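Local coordinates for peptide-binding protein (PDB 6SQX) that cleaves the peptidoglycan of potentially competing bacteria as a secreted NlpC/P60 cell-wall endopeptidase, at residues 375-379 and 380-384; 438-441 and 442-446. One frame throughout, in Å; residues are numbered along the deposited sequence. Where two conformers were deposited one is given.

Interaction 1: residues 375-379 and 380-384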
ATOM      1  N   ILE A 375      -6.492  -4.723 -26.814  1.00 73.49           N
ATOM      2  CA  ILE A 375      -5.171  -4.594 -26.214  1.00 73.79           C
ATOM      3  C   ILE A 375      -4.702  -5.967 -25.735  1.00 72.02           C
ATOM      4  O   ILE A 375      -5.477  -6.921 -25.643  1.00 72.31           O
ATOM      5  CB  ILE A 375      -5.159  -3.584 -25.053  1.00 75.34           C
ATOM      6  CG1 ILE A 375      -5.947  -4.151 -23.871  1.00 75.76           C
ATOM      7  CG2 ILE A 375      -5.738  -2.243 -25.502  1.00 75.98           C
ATOM      8  CD1 ILE A 375      -6.153  -3.175 -22.753  1.00 76.10           C
ATOM      9  N   GLN A 376      -3.411  -6.050 -25.420  1.00 69.34           N
ATOM     10  CA  GLN A 376      -2.791  -7.268 -24.912  1.00 67.05           C
ATOM     11  C   GLN A 376      -2.510  -7.089 -23.423  1.00 59.16           C
ATOM     12  O   GLN A 376      -1.754  -6.188 -23.039  1.00 59.48           O
ATOM     13  CB  GLN A 376      -1.490  -7.554 -25.666  1.00 71.55           C
ATOM     14  CG  GLN A 376      -0.650  -8.685 -25.078  1.00 76.56           C
ATOM     15  CD  GLN A 376      -1.214 -10.076 -25.369  1.00 80.62           C
ATOM     16  OE1 GLN A 376      -2.268 -10.462 -24.853  1.00 81.98           O
ATOM     17  NE2 GLN A 376      -0.501 -10.837 -26.196  1.00 81.79           N
ATOM     18  N   LEU A 377      -3.132  -7.929 -22.591  1.00 49.88           N
ATOM     19  CA  LEU A 377      -2.891  -7.922 -21.151  1.00 41.22           C
ATOM     20  C   LEU A 377      -1.697  -8.815 -20.829  1.00 35.86           C
ATOM     21  O   LEU A 377      -1.448  -9.819 -21.498  1.00 38.05           O
ATOM     22  CB  LEU A 377      -4.126  -8.440 -20.412  1.00 39.47           C
ATOM     23  CG  LEU A 377      -5.412  -7.629 -20.609  1.00 40.55           C
ATOM     24  CD1 LEU A 377      -6.467  -8.065 -19.625  1.00 41.04           C
ATOM     25  CD2 LEU A 377      -5.140  -6.131 -20.457  1.00 41.13           C
ATOM     26  N   ILE A 378      -0.940  -8.437 -19.805  1.00 30.63           N
ATOM     27  CA  ILE A 378       0.292  -9.147 -19.475  0.54 28.85           C
ATOM     28  C   ILE A 378       0.194  -9.686 -18.055  1.00 27.04           C
ATOM     29  O   ILE A 378       0.160  -8.894 -17.099  1.00 26.64           O
ATOM     30  CB  ILE A 378       1.517  -8.231 -19.593  0.54 29.22           C
ATOM     31  CG1 ILE A 378       1.615  -7.650 -21.007  0.54 30.25           C
ATOM     32  CG2 ILE A 378       2.775  -8.991 -19.183  0.54 29.71           C
ATOM     33  CD1 ILE A 378       2.916  -6.885 -21.283  0.54 31.81           C
ATOM     34  N   PRO A 379       0.152 -11.004 -17.866  1.00 25.55           N
ATOM     35  CA  PRO A 379       0.147 -11.557 -16.503  1.00 25.06           C
ATOM     36  C   PRO A 379       1.337 -11.045 -15.715  1.00 24.41           C
ATOM     37  O   PRO A 379       2.457 -10.949 -16.233  1.00 25.54           O
ATOM     38  CB  PRO A 379       0.243 -13.076 -16.730  1.00 25.99           C
ATOM     39  CG  PRO A 379      -0.408 -13.278 -18.099  1.00 25.21           C
ATOM     40  CD  PRO A 379       0.020 -12.050 -18.899  1.00 24.88           C
ATOM     41  N   PHE A 380       1.069 -10.683 -14.464  1.00 21.62           N
ATOM     42  CA  PHE A 380       2.031 -10.157 -13.503  1.00 21.03           C
ATOM     43  C   PHE A 380       2.403  -8.707 -13.763  1.00 20.98           C
ATOM     44  O   PHE A 380       3.180  -8.140 -12.966  1.00 22.78           O
ATOM     45  CB  PHE A 380       3.306 -11.011 -13.353  1.00 21.63           C
ATOM     46  CG  PHE A 380       3.028 -12.423 -12.883  1.00 22.65           C
ATOM     47  CD1 PHE A 380       2.978 -12.743 -11.520  1.00 22.70           C
ATOM     48  CD2 PHE A 380       2.815 -13.438 -13.796  1.00 25.07           C
ATOM     49  CE1 PHE A 380       2.707 -14.042 -11.092  1.00 24.44           C
ATOM     50  CE2 PHE A 380       2.548 -14.737 -13.375  1.00 25.49           C
ATOM     51  CZ  PHE A 380       2.505 -15.041 -12.021  1.00 25.32           C
ATOM     52  N   MET A 381       1.856  -8.070 -14.819  1.00 21.53           N
ATOM     53  CA  MET A 381       2.216  -6.703 -15.167  1.00 21.87           C
ATOM     54  C   MET A 381       0.996  -5.857 -15.506  1.00 22.41           C
ATOM     55  O   MET A 381       1.153  -4.811 -16.149  1.00 24.06           O
ATOM     56  CB  MET A 381       3.241  -6.695 -16.326  1.00 25.11           C
ATOM     57  CG  MET A 381       4.623  -7.114 -15.878  1.00 27.37           C
ATOM     58  SD  MET A 381       5.390  -5.894 -14.764  1.00 29.25           S
ATOM     59  CE  MET A 381       6.503  -6.964 -13.874  1.00 31.16           C
ATOM     60  N   THR A 382      -0.204  -6.285 -15.134  1.00 20.85           N
ATOM     61  CA  THR A 382      -1.423  -5.536 -15.422  1.00 20.71           C
ATOM     62  C   THR A 382      -2.233  -5.438 -14.154  1.00 20.55           C
ATOM     63  O   THR A 382      -2.437  -6.450 -13.487  1.00 21.08           O
ATOM     64  CB  THR A 382      -2.262  -6.287 -16.460  1.00 24.25           C
ATOM     65  OG1 THR A 382      -1.450  -6.576 -17.608  1.00 26.38           O
ATOM     66  CG2 THR A 382      -3.474  -5.447 -16.891  1.00 25.47           C
ATOM     67  N   LEU A 383      -2.706  -4.251 -13.815  1.00 20.55           N
ATOM     68  CA  LEU A 383      -3.582  -4.059 -12.678  1.00 20.73           C
ATOM     69  C   LEU A 383      -5.023  -4.100 -13.167  1.00 20.73           C
ATOM     70  O   LEU A 383      -5.360  -3.473 -14.176  1.00 22.54           O
ATOM     71  CB  LEU A 383      -3.316  -2.691 -12.042  1.00 20.86           C
ATOM     72  CG  LEU A 383      -1.869  -2.346 -11.685  1.00 21.64           C
ATOM     73  CD1 LEU A 383      -1.761  -1.008 -10.978  1.00 23.88           C
ATOM     74  CD2 LEU A 383      -1.271  -3.461 -10.788  1.00 23.75           C
ATOM     75  N   VAL A 384      -5.879  -4.826 -12.468  1.00 19.84           N
ATOM     76  CA  VAL A 384      -7.317  -4.811 -12.717  0.71 19.28           C
ATOM     77  C   VAL A 384      -7.976  -4.081 -11.562  1.00 19.35           C
ATOM     78  O   VAL A 384      -7.767  -4.448 -10.400  1.00 19.72           O
ATOM     79  CB  VAL A 384      -7.896  -6.234 -12.850  0.71 19.84           C
ATOM     80  CG1 VAL A 384      -9.328  -6.164 -13.431  0.71 21.96           C
ATOM     81  CG2 VAL A 384      -7.003  -7.091 -13.742  0.71 20.53           C
TER
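The carbonyl oxygen of I378 is gripped by two donors from the segment that follows it. M381 N donates to I378 O over 3.0 Å with an N-H...O angle of 153°, closing a tight reversal at P379 and F380. T382 OG1 gives a second bond to I378 O, 2.9 Å long. The two donors hold this oxygen from opposite faces of the carbonyl plane, both well out of that plane. T382 turns its hydroxyl back beside its own backbone N (chi1 -53°), which leaves CG2 to meet L377 CD2 at 4.0 Å, the two side chains crossing at about a right angle. Close by, I378 CG2, in the conformer described, rests on M381 CB at 3.7 Å.

At the corner itself F380 has a positive phi of 76°, and as a consequence its CB lies near P379 O. Its ring meets P379 C obliquely, and the packing here is made by CD2, 3.9 Å from P379 CB. Beyond this contact the two residues have different surroundings: F380 is buried and reaches I305 of helix 298-308 and M400, whereas P379 is partly exposed and borders a bound 1,2-ethanediol. Looser still is the start of the segment, where I375 and Q376 are poorly ordered and Q376 is exposed. This is a type II beta turn from I378 to M381, leading directly into strand 382-387 within the sheet of the NlpC/P60 domain.

Interaction 2: residues 438-441 and 442-446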
ATOM      1  N   LEU A 438      -4.742 -13.178  -1.081  1.00 16.07           N
ATOM      2  CA  LEU A 438      -4.896 -14.465  -1.751  1.00 16.11           C
ATOM      3  C   LEU A 438      -4.684 -14.317  -3.241  1.00 15.24           C
ATOM      4  O   LEU A 438      -4.783 -13.208  -3.799  1.00 16.78           O
ATOM      5  CB  LEU A 438      -6.310 -15.031  -1.600  1.00 17.49           C
ATOM      6  CG  LEU A 438      -6.778 -15.459  -0.218  1.00 18.55           C
ATOM      7  CD1 LEU A 438      -8.242 -15.862  -0.358  1.00 19.61           C
ATOM      8  CD2 LEU A 438      -5.947 -16.636   0.338  1.00 18.72           C
ATOM      9  N   ILE A 439      -4.430 -15.441  -3.905  1.00 15.50           N
ATOM     10  CA  ILE A 439      -4.665 -15.536  -5.351  1.00 16.28           C
ATOM     11  C   ILE A 439      -6.115 -15.962  -5.549  1.00 16.99           C
ATOM     12  O   ILE A 439      -6.548 -16.944  -4.945  1.00 18.44           O
ATOM     13  CB  ILE A 439      -3.712 -16.536  -6.021  1.00 17.08           C
ATOM     14  CG1 ILE A 439      -2.255 -16.131  -5.764  1.00 17.17           C
ATOM     15  CG2 ILE A 439      -3.993 -16.631  -7.542  1.00 19.11           C
ATOM     16  CD1 ILE A 439      -1.281 -17.262  -6.054  1.00 19.70           C
ATOM     17  N   THR A 440      -6.909 -15.195  -6.300  1.00 17.82           N
ATOM     18  CA  THR A 440      -8.324 -15.501  -6.436  1.00 18.27           C
ATOM     19  C   THR A 440      -8.748 -15.417  -7.897  1.00 18.46           C
ATOM     20  O   THR A 440      -8.097 -14.746  -8.706  1.00 20.08           O
ATOM     21  CB  THR A 440      -9.201 -14.518  -5.639  1.00 17.78           C
ATOM     22  OG1 THR A 440      -9.126 -13.225  -6.267  1.00 18.72           O
ATOM     23  CG2 THR A 440      -8.771 -14.366  -4.226  1.00 18.78           C
ATOM     24  N   PRO A 441      -9.874 -16.038  -8.260  1.00 19.00           N
ATOM     25  CA  PRO A 441     -10.546 -15.655  -9.516  1.00 20.43           C
ATOM     26  C   PRO A 441     -10.799 -14.154  -9.499  1.00 20.20           C
ATOM     27  O   PRO A 441     -10.966 -13.553  -8.444  1.00 20.13           O
ATOM     28  CB  PRO A 441     -11.875 -16.421  -9.457  1.00 20.27           C
ATOM     29  CG  PRO A 441     -11.551 -17.648  -8.557  1.00 19.85           C
ATOM     30  CD  PRO A 441     -10.654 -17.032  -7.491  1.00 19.68           C
ATOM     31  N   ILE A 442     -10.885 -13.563 -10.689  1.00 20.04           N
ATOM     32  CA  ILE A 442     -11.347 -12.177 -10.777  1.00 19.89           C
ATOM     33  C   ILE A 442     -12.712 -12.044 -10.111  1.00 20.32           C
ATOM     34  O   ILE A 442     -12.964 -11.105  -9.334  1.00 20.15           O
ATOM     35  CB  ILE A 442     -11.411 -11.730 -12.256  1.00 21.74           C
ATOM     36  CG1 ILE A 442     -10.007 -11.667 -12.871  1.00 22.73           C
ATOM     37  CG2 ILE A 442     -12.154 -10.417 -12.400  1.00 22.81           C
ATOM     38  CD1 ILE A 442      -9.158 -10.506 -12.382  1.00 24.78           C
ATOM     39  N   GLY A 443     -13.630 -12.971 -10.445  1.00 21.10           N
ATOM     40  CA  GLY A 443     -14.964 -12.998  -9.869  1.00 21.29           C
ATOM     41  C   GLY A 443     -14.931 -13.666  -8.501  1.00 19.99           C
ATOM     42  O   GLY A 443     -15.429 -14.804  -8.335  1.00 20.75           O
ATOM     43  N   ILE A 444     -14.324 -12.980  -7.519  1.00 20.15           N
ATOM     44  CA  ILE A 444     -14.185 -13.572  -6.183  1.00 18.94           C
ATOM     45  C   ILE A 444     -15.540 -14.052  -5.697  1.00 18.49           C
ATOM     46  O   ILE A 444     -16.498 -13.278  -5.621  1.00 20.08           O
ATOM     47  CB  ILE A 444     -13.634 -12.548  -5.168  1.00 19.99           C
ATOM     48  CG1 ILE A 444     -12.287 -11.986  -5.592  1.00 21.63           C
ATOM     49  CG2 ILE A 444     -13.529 -13.222  -3.774  1.00 20.45           C
ATOM     50  CD1 ILE A 444     -11.851 -10.819  -4.705  1.00 22.12           C
ATOM     51  N   GLY A 445     -15.621 -15.322  -5.275  1.00 18.96           N
ATOM     52  CA  GLY A 445     -16.844 -15.841  -4.712  1.00 19.86           C
ATOM     53  C   GLY A 445     -17.955 -16.175  -5.690  1.00 20.57           C
ATOM     54  O   GLY A 445     -19.006 -16.667  -5.251  1.00 21.35           O
ATOM     55  N   ASP A 446     -17.757 -15.963  -6.992  1.00 21.25           N
ATOM     56  CA  ASP A 446     -18.820 -16.271  -7.952  1.00 23.06           C
ATOM     57  C   ASP A 446     -19.236 -17.728  -7.858  1.00 21.88           C
ATOM     58  O   ASP A 446     -20.408 -18.059  -8.098  1.00 21.95           O
ATOM     59  CB  ASP A 446     -18.374 -15.985  -9.393  1.00 24.46           C
ATOM     60  CG  ASP A 446     -18.466 -14.519  -9.788  1.00 26.98           C
ATOM     61  OD1 ASP A 446     -18.890 -13.682  -8.979  1.00 27.08           O
ATOM     62  OD2 ASP A 446     -18.109 -14.235 -10.944  1.00 28.31           O
TER
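T440 carries its hydroxyl between backbone N and carbonyl carbon (chi1 69°), while I444 folds CG1 beside its own N (chi1 -58°), and these two rotations bring T440 OG1 to 3.5 Å from I444 CG1. The chain leaves strand 438-441 through an inverse gamma turn centred on G443 that overlaps a type II beta turn from G443 to D446. I444 N makes a weak 2.9 Å bond to I442 O in the first turn. D446 N closes the second on G443 O, also at 2.9 Å, with G445 taking the positive phi.

No hydrogen bond joins the strand end to the turns; the contact is made by the CG1 methylene of I444 lying against T440 OG1 and P441 O, polar atoms that are already engaged. N415 ND2 of the neighbouring strand is hydrogen-bonded to T440 OG1 as well, so the hydroxyl is held between strand 408-415 and the carbonyl of the following residue. P441 is buried, its ring packed on Y405 and E29. T440 OG1 donates to P441 O over 2.9 Å, approaching 44° out of the carbonyl plane, and I444 CG1 touches that same oxygen at 3.5 Å.

How the interactions relate
Following the chain from the N terminus, interaction 1 comes first, turning the loop after helix 361-370 into strand 382-387. The chain then runs through strands 395-405 and 408-415 and a further pair of strands before reaching interaction 2, where strand 438-441 gives way to the loop before helix 449-453. The two local turns are in series, neither enclosing nor crossing the other. Both belong to one six-stranded antiparallel sheet: interaction 1 opens an inner strand, and interaction 2 leaves an outermost one, with 395-405 and 408-415 between. Their centres are about 16 Å apart, and V384 CG2, in one of its conformers, packs 4.3 Å from I442 CD1.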